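Local coordinates for glyoxalase-like domain protein (Staphylococcus aureus, PDB 3P8A), which is of unknown function but carries a glyoxalase-like domain, which places it in the vicinal oxygen chelate (VOC) family, at residues L226-K229 with Y234-I237; L23-I28 with E192-K197; I110-N115 with F212-V217. All coordinates share one frame; numbering follows the deposited sequence.

Contact 1 (L226-K229 with Y234-I237)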
# COMPACT_ATOMS: atom_id res chain seq x y z
N LEU A 226 14.66 5.68 -2.95
CA LEU A 226 14.54 4.66 -4.00
C LEU A 226 13.42 5.05 -4.98
O LEU A 226 12.54 5.82 -4.61
CB LEU A 226 14.27 3.29 -3.37
CG LEU A 226 15.35 2.75 -2.41
CD1 LEU A 226 14.95 1.38 -1.88
CD2 LEU A 226 16.70 2.68 -3.07
N ILE A 227 13.49 4.57 -6.22
CA ILE A 227 12.46 4.85 -7.21
C ILE A 227 12.21 3.59 -8.05
O ILE A 227 13.16 2.87 -8.35
CB ILE A 227 12.77 6.12 -8.07
CG1 ILE A 227 11.48 6.68 -8.75
CG2 ILE A 227 13.93 5.90 -9.08
CD1 ILE A 227 11.58 8.12 -9.48
N LEU A 228 10.95 3.34 -8.45
CA LEU A 228 10.65 2.23 -9.35
C LEU A 228 11.07 2.69 -10.74
O LEU A 228 11.03 3.88 -11.02
CB LEU A 228 9.16 1.92 -9.34
CG LEU A 228 8.61 1.23 -8.12
CD1 LEU A 228 7.12 1.49 -8.00
CD2 LEU A 228 8.89 -0.27 -8.16
N LYS A 229 11.49 1.76 -11.60
CA LYS A 229 11.92 2.12 -12.96
C LYS A 229 10.82 2.75 -13.83
O LYS A 229 11.13 3.56 -14.71
CB LYS A 229 12.51 0.90 -13.68
CG LYS A 229 13.95 0.63 -13.29
CD LYS A 229 14.39 -0.79 -13.63
CE LYS A 229 15.88 -0.96 -13.43
NZ LYS A 229 16.31 -0.71 -12.03
N TYR A 234 8.72 8.60 -5.14
CA TYR A 234 9.95 8.31 -4.40
C TYR A 234 9.61 7.48 -3.18
O TYR A 234 8.52 7.62 -2.64
CB TYR A 234 10.71 9.59 -4.03
CG TYR A 234 11.28 10.26 -5.26
CD1 TYR A 234 12.51 9.89 -5.77
CD2 TYR A 234 10.52 11.17 -5.99
CE1 TYR A 234 13.02 10.46 -6.93
CE2 TYR A 234 11.01 11.75 -7.15
CZ TYR A 234 12.26 11.38 -7.63
OH TYR A 234 12.77 11.94 -8.77
N PHE A 235 10.51 6.59 -2.81
CA PHE A 235 10.41 5.74 -1.63
C PHE A 235 11.57 6.09 -0.75
O PHE A 235 12.73 5.81 -1.10
CB PHE A 235 10.41 4.23 -2.00
CG PHE A 235 9.23 3.90 -2.86
CD1 PHE A 235 7.95 3.75 -2.30
CD2 PHE A 235 9.34 3.89 -4.25
CE1 PHE A 235 6.84 3.50 -3.10
CE2 PHE A 235 8.22 3.66 -5.05
CZ PHE A 235 6.98 3.46 -4.47
N ARG A 236 11.29 6.80 0.35
CA ARG A 236 12.33 7.21 1.25
C ARG A 236 12.35 6.28 2.44
O ARG A 236 11.34 6.18 3.15
CB ARG A 236 12.15 8.69 1.68
CG ARG A 236 13.22 9.15 2.70
CD ARG A 236 13.24 10.64 2.85
NE ARG A 236 13.73 11.27 1.63
CZ ARG A 236 13.94 12.56 1.46
NH1 ARG A 236 13.68 13.42 2.44
NH2 ARG A 236 14.41 13.02 0.31
N ILE A 237 13.48 5.59 2.65
CA ILE A 237 13.73 4.71 3.80
C ILE A 237 14.68 5.50 4.68
O ILE A 237 15.77 5.85 4.24
CB ILE A 237 14.35 3.32 3.41
CG1 ILE A 237 13.70 2.65 2.15
CG2 ILE A 237 14.45 2.36 4.62
CD1 ILE A 237 12.18 2.33 2.22
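Leu226 and Phe235 face each other as an antiparallel hydrogen-bonded pair. Leu226 N donates to Phe235 O at 2.7 Å, and Phe235 N returns the bond to Leu226 O at 2.8 Å. Leu226 O also receives a weaker CA-H...O contact from Tyr234 CA at 3.6 Å. The side chains of Leu226 and Phe235 leave the sheet on the same face, and Leu226 CB lies 4.2 Å from Phe235 CB. Leu228 adds to this group: Leu228 CD1 reaches Phe235 CE2 at 3.8 Å, and the two side chains cross obliquely. Trp208 and Leu209 of helix 201-212 cover this side, so it is buried. On the other face Ile227 meets Tyr234. Ile227 holds CG1 anti to its backbone N (chi1 -160°), and the extended branch carries CD1 over one face of the Tyr234 ring. That methyl, Ile227 CD1, makes a CH-pi contact, 4.1 Å from the centroid of the Tyr234 ring and displaced toward the CE1-CZ rim. Val217 of the neighbouring strand touches both residues. The arrangement is that of a beta hairpin, formed by strands 223-227 and 234-239 within a mixed sheet.

Contact 2 (L23-I28 with E192-K197)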
# COMPACT_ATOMS: atom_id res chain seq x y z
N LEU A 23 6.44 -2.16 -12.94
CA LEU A 23 5.80 -1.95 -11.63
C LEU A 23 5.50 -0.49 -11.42
O LEU A 23 6.34 0.36 -11.72
CB LEU A 23 6.70 -2.44 -10.47
CG LEU A 23 7.04 -3.90 -10.45
CD1 LEU A 23 8.00 -4.22 -9.34
CD2 LEU A 23 5.82 -4.74 -10.31
N LYS A 24 4.33 -0.19 -10.87
CA LYS A 24 3.92 1.16 -10.51
C LYS A 24 3.27 1.12 -9.14
O LYS A 24 2.77 0.07 -8.74
CB LYS A 24 2.92 1.72 -11.54
CG LYS A 24 3.50 1.99 -12.91
CD LYS A 24 2.41 2.44 -13.86
CE LYS A 24 2.96 2.94 -15.17
NZ LYS A 24 1.86 3.39 -16.09
N PHE A 25 3.23 2.26 -8.45
CA PHE A 25 2.57 2.35 -7.14
C PHE A 25 1.05 2.20 -7.35
O PHE A 25 0.49 2.87 -8.22
CB PHE A 25 2.90 3.72 -6.50
CG PHE A 25 2.19 3.97 -5.20
CD1 PHE A 25 2.66 3.42 -4.02
CD2 PHE A 25 1.03 4.74 -5.16
CE1 PHE A 25 1.98 3.62 -2.82
CE2 PHE A 25 0.35 4.93 -3.96
CZ PHE A 25 0.84 4.39 -2.80
N ASP A 26 0.39 1.32 -6.58
CA ASP A 26 -1.06 1.19 -6.69
C ASP A 26 -1.79 1.87 -5.55
O ASP A 26 -2.60 2.76 -5.79
CB ASP A 26 -1.50 -0.28 -6.80
CG ASP A 26 -2.91 -0.39 -7.36
OD1 ASP A 26 -3.10 -0.08 -8.56
OD2 ASP A 26 -3.82 -0.78 -6.60
N HIS A 27 -1.53 1.44 -4.32
CA HIS A 27 -2.22 2.02 -3.19
C HIS A 27 -1.44 1.85 -1.90
O HIS A 27 -0.47 1.10 -1.86
CB HIS A 27 -3.68 1.49 -3.08
CG HIS A 27 -3.83 0.01 -2.87
ND1 HIS A 27 -3.86 -0.88 -3.93
CD2 HIS A 27 -4.01 -0.69 -1.73
CE1 HIS A 27 -4.06 -2.06 -3.41
NE2 HIS A 27 -4.13 -2.00 -2.08
N ILE A 28 -1.80 2.65 -0.89
CA ILE A 28 -1.26 2.57 0.45
C ILE A 28 -2.41 2.18 1.36
O ILE A 28 -3.53 2.65 1.17
CB ILE A 28 -0.51 3.88 0.91
CG1 ILE A 28 0.14 3.69 2.29
CG2 ILE A 28 -1.39 5.15 0.84
CD1 ILE A 28 1.30 4.66 2.58
N GLU A 192 3.62 11.85 -4.16
CA GLU A 192 4.99 12.14 -4.56
C GLU A 192 5.99 11.21 -3.88
O GLU A 192 6.94 10.76 -4.53
CB GLU A 192 5.31 13.60 -4.20
CG GLU A 192 6.64 14.11 -4.71
CD GLU A 192 7.02 15.50 -4.24
OE1 GLU A 192 6.31 16.07 -3.38
OE2 GLU A 192 8.05 16.02 -4.73
N THR A 193 5.82 10.97 -2.56
CA THR A 193 6.77 10.19 -1.78
C THR A 193 6.07 9.41 -0.70
O THR A 193 5.10 9.88 -0.11
CB THR A 193 7.83 11.13 -1.14
OG1 THR A 193 8.40 11.95 -2.15
CG2 THR A 193 8.95 10.39 -0.41
N VAL A 194 6.62 8.25 -0.40
CA VAL A 194 6.21 7.38 0.68
C VAL A 194 7.45 7.27 1.56
O VAL A 194 8.54 6.93 1.07
CB VAL A 194 5.67 6.00 0.22
CG1 VAL A 194 5.43 5.06 1.41
CG2 VAL A 194 4.38 6.18 -0.55
N ILE A 195 7.27 7.68 2.82
CA ILE A 195 8.34 7.64 3.79
C ILE A 195 8.17 6.45 4.73
O ILE A 195 7.11 6.28 5.37
CB ILE A 195 8.55 9.00 4.54
CG1 ILE A 195 8.86 10.13 3.54
CG2 ILE A 195 9.73 8.85 5.53
CD1 ILE A 195 9.18 11.54 4.19
N VAL A 196 9.23 5.65 4.82
CA VAL A 196 9.32 4.46 5.63
C VAL A 196 10.44 4.68 6.65
O VAL A 196 11.54 5.14 6.29
CB VAL A 196 9.61 3.21 4.73
CG1 VAL A 196 9.84 1.96 5.56
CG2 VAL A 196 8.50 2.97 3.71
N LYS A 197 10.13 4.41 7.94
CA LYS A 197 11.12 4.49 9.00
C LYS A 197 11.58 3.05 9.22
O LYS A 197 10.73 2.16 9.29
CB LYS A 197 10.53 5.14 10.27
CG LYS A 197 10.82 6.64 10.27
CD LYS A 197 10.17 7.41 11.37
CE LYS A 197 10.72 8.83 11.38
NZ LYS A 197 10.18 9.64 12.50
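Two different beta sheets of the glyoxalase-like fold meet here through the side chains of Phe25, Ile28 and Val194. Strand 24-31 belongs to one sheet and strand 189-198 to the other. No hydrogen bond joins the two segments, and their closest CA atoms, Ile28 CA and Val194 CA, are 8.9 Å apart. Val194 points toward strand 24-31 and spreads its two methyls over two partners. Val194 CG1 meets Ile28 CD1 at 4.3 Å. The contact is apolar and buried, near the centre of the chain. Ile28 reaches across in an extended form, with CG1 anti to its backbone N (chi1 -176°). Phe25 also points toward Val194, and the two side chains cross at about a right angle. Ile110 of strand 106-113 packs against the same Phe25 ring. Between Phe25 and Ile28, Asp26 and His27 form a classic beta bulge opposite Cys111. Within the bulge His27 ND1 donates to Asp26 OD2 at 2.7 Å, in the plane of the imidazole and on the anti lone pair of the oxygen. The His27 ring also stacks on Tyr69. The second methyl of the valine, Val194 CG2, lies 4.2 Å from Phe25 CE1.

Contact 3 (I110-N115 with F212-V217)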
# COMPACT_ATOMS: atom_id res chain seq x y z
N ILE A 110 2.20 -0.90 1.35
CA ILE A 110 1.98 -0.33 0.02
C ILE A 110 1.82 -1.50 -0.93
O ILE A 110 2.34 -2.60 -0.68
CB ILE A 110 3.08 0.66 -0.42
CG1 ILE A 110 4.50 -0.01 -0.38
CG2 ILE A 110 3.02 1.95 0.44
CD1 ILE A 110 5.57 0.77 -1.17
N CYS A 111 1.15 -1.26 -2.02
CA CYS A 111 0.84 -2.27 -3.01
C CYS A 111 1.30 -1.73 -4.34
O CYS A 111 1.02 -0.59 -4.69
CB CYS A 111 -0.66 -2.55 -2.99
SG CYS A 111 -1.22 -3.74 -4.23
N LEU A 112 2.00 -2.58 -5.10
CA LEU A 112 2.52 -2.22 -6.39
C LEU A 112 1.74 -2.94 -7.50
O LEU A 112 1.52 -4.15 -7.44
CB LEU A 112 4.03 -2.53 -6.48
CG LEU A 112 4.96 -1.93 -5.39
CD1 LEU A 112 6.41 -2.40 -5.59
CD2 LEU A 112 4.92 -0.37 -5.40
N HIS A 113 1.34 -2.18 -8.51
CA HIS A 113 0.57 -2.60 -9.67
C HIS A 113 1.45 -3.31 -10.75
O HIS A 113 2.52 -2.80 -11.08
CB HIS A 113 -0.11 -1.35 -10.27
CG HIS A 113 -0.67 -1.54 -11.64
ND1 HIS A 113 -1.96 -1.97 -11.83
CD2 HIS A 113 -0.07 -1.39 -12.84
CE1 HIS A 113 -2.12 -2.07 -13.15
NE2 HIS A 113 -1.00 -1.74 -13.80
N THR A 114 0.94 -4.42 -11.33
CA THR A 114 1.54 -5.12 -12.47
C THR A 114 0.48 -5.52 -13.48
O THR A 114 -0.64 -5.82 -13.10
CB THR A 114 2.31 -6.39 -12.11
OG1 THR A 114 2.10 -6.88 -10.79
CG2 THR A 114 3.70 -6.33 -12.56
N ASN A 115 0.84 -5.58 -14.76
CA ASN A 115 -0.07 -6.08 -15.79
C ASN A 115 0.19 -7.58 -16.02
O ASN A 115 -0.58 -8.24 -16.72
CB ASN A 115 0.03 -5.25 -17.07
CG ASN A 115 -0.73 -3.95 -16.98
OD1 ASN A 115 -1.93 -3.91 -16.65
ND2 ASN A 115 -0.06 -2.85 -17.30
N PHE A 212 12.05 -5.39 -6.04
CA PHE A 212 11.30 -4.47 -6.92
C PHE A 212 12.05 -3.87 -8.07
O PHE A 212 11.49 -3.01 -8.77
CB PHE A 212 10.54 -3.43 -6.08
CG PHE A 212 9.87 -4.02 -4.86
CD1 PHE A 212 8.87 -4.99 -4.99
CD2 PHE A 212 10.26 -3.64 -3.58
CE1 PHE A 212 8.28 -5.57 -3.87
CE2 PHE A 212 9.68 -4.23 -2.45
CZ PHE A 212 8.69 -5.18 -2.60
N ASP A 213 13.34 -4.27 -8.25
CA ASP A 213 14.18 -3.79 -9.34
C ASP A 213 14.23 -2.25 -9.36
O ASP A 213 14.12 -1.61 -10.41
CB ASP A 213 13.67 -4.36 -10.69
CG ASP A 213 14.77 -4.96 -11.52
OD1 ASP A 213 14.79 -6.21 -11.68
OD2 ASP A 213 15.64 -4.20 -12.00
N MSE A 214 14.33 -1.65 -8.17
CA MSE A 214 14.32 -0.21 -8.01
C MSE A 214 15.69 0.41 -8.30
O MSE A 214 16.69 -0.30 -8.33
CB MSE A 214 13.86 0.14 -6.58
CG MSE A 214 12.36 0.03 -6.38
SE MSE A 214 11.88 0.40 -4.51
CE MSE A 214 9.96 -0.04 -4.49
N ASP A 215 15.72 1.73 -8.53
CA ASP A 215 16.94 2.50 -8.76
C ASP A 215 17.23 3.30 -7.48
O ASP A 215 16.29 3.62 -6.75
CB ASP A 215 16.77 3.46 -9.96
CG ASP A 215 16.70 2.83 -11.35
OD1 ASP A 215 17.42 1.83 -11.60
OD2 ASP A 215 15.98 3.37 -12.21
N ILE A 216 18.52 3.55 -7.20
CA ILE A 216 18.97 4.34 -6.05
C ILE A 216 18.99 5.78 -6.51
O ILE A 216 19.56 6.09 -7.56
CB ILE A 216 20.36 3.89 -5.50
CG1 ILE A 216 20.37 2.40 -5.13
CG2 ILE A 216 20.82 4.75 -4.30
CD1 ILE A 216 21.65 1.67 -5.51
N VAL A 217 18.38 6.66 -5.72
CA VAL A 217 18.30 8.09 -6.01
C VAL A 217 19.28 8.88 -5.11
O VAL A 217 19.97 9.77 -5.58
CB VAL A 217 16.82 8.55 -5.83
CG1 VAL A 217 16.67 10.06 -5.91
CG2 VAL A 217 15.91 7.88 -6.85
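Leu112 points one methyl at a face of the Phe212 ring. The two side chains cross at about a right angle, and the CD1 branch of Leu112 does the touching. Leu112 CD1 is 3.6 Å from Phe212 CD1. The same methyl, Leu112 CD1, lies 4.1 Å from the centroid of the Phe212 ring, 29° off the ring normal. This is a CH-pi contact over the face, displaced toward the CG-CD1 side. Leu112 gets there with CG anti to its carbonyl carbon (chi1 -55°) and the CD1 branch extended beyond it (chi2 177°). Phe212 turns its own side chain toward strand 106-113. Pro165 also touches the ring, and Trp208, from the preceding turn of the helix, meets it edge-to-face. The contact joins the two sheets of the protein. Leu112 lies on strand 106-113, in the sheet that also holds strand 24-31. Phe212 lies at the end of helix 201-212, which packs on the other sheet. Asp213 takes a positive phi as the chain leaves the helix. The chain then runs on to strand 215-219, an edge strand of that second sheet within this chain. Met214, present as selenomethionine, is the other partner of Leu112. It too points toward strand 106-113. Its side chain is extended from CB to CE, so the methyl is carried away from the backbone and into the interior. Met214 CE comes to 4.4 Å from Leu112 CD1, a looser approach than that of the phenyl ring. Two residues of the neighbouring hairpin also pack on Met214: Leu226 sits beside the selenium, and the Phe235 ring lies against the terminal CE.

In the fold
From the N terminus, strand 24-31 comes first and strand 106-113 pairs with it, so contacts 2 and 3 both start from the first sheet. Contact 2 closes a long loop when the chain reaches strand 189-198 in the second sheet. Contact 3 opens inside that loop and closes after it, at 212-217, so the two cross. Contact 2 ties the first sheet to strand 189-198, and contact 3 ties it to the end of helix 201-212 and the residues that follow. Contact 1 follows in series and closes only a short hairpin turn. Its strand 234-239 pairs with strand 189-198 of contact 2, and its strand 223-227 pairs with strand 215-219 of contact 3. Phe235 also packs on Ile110.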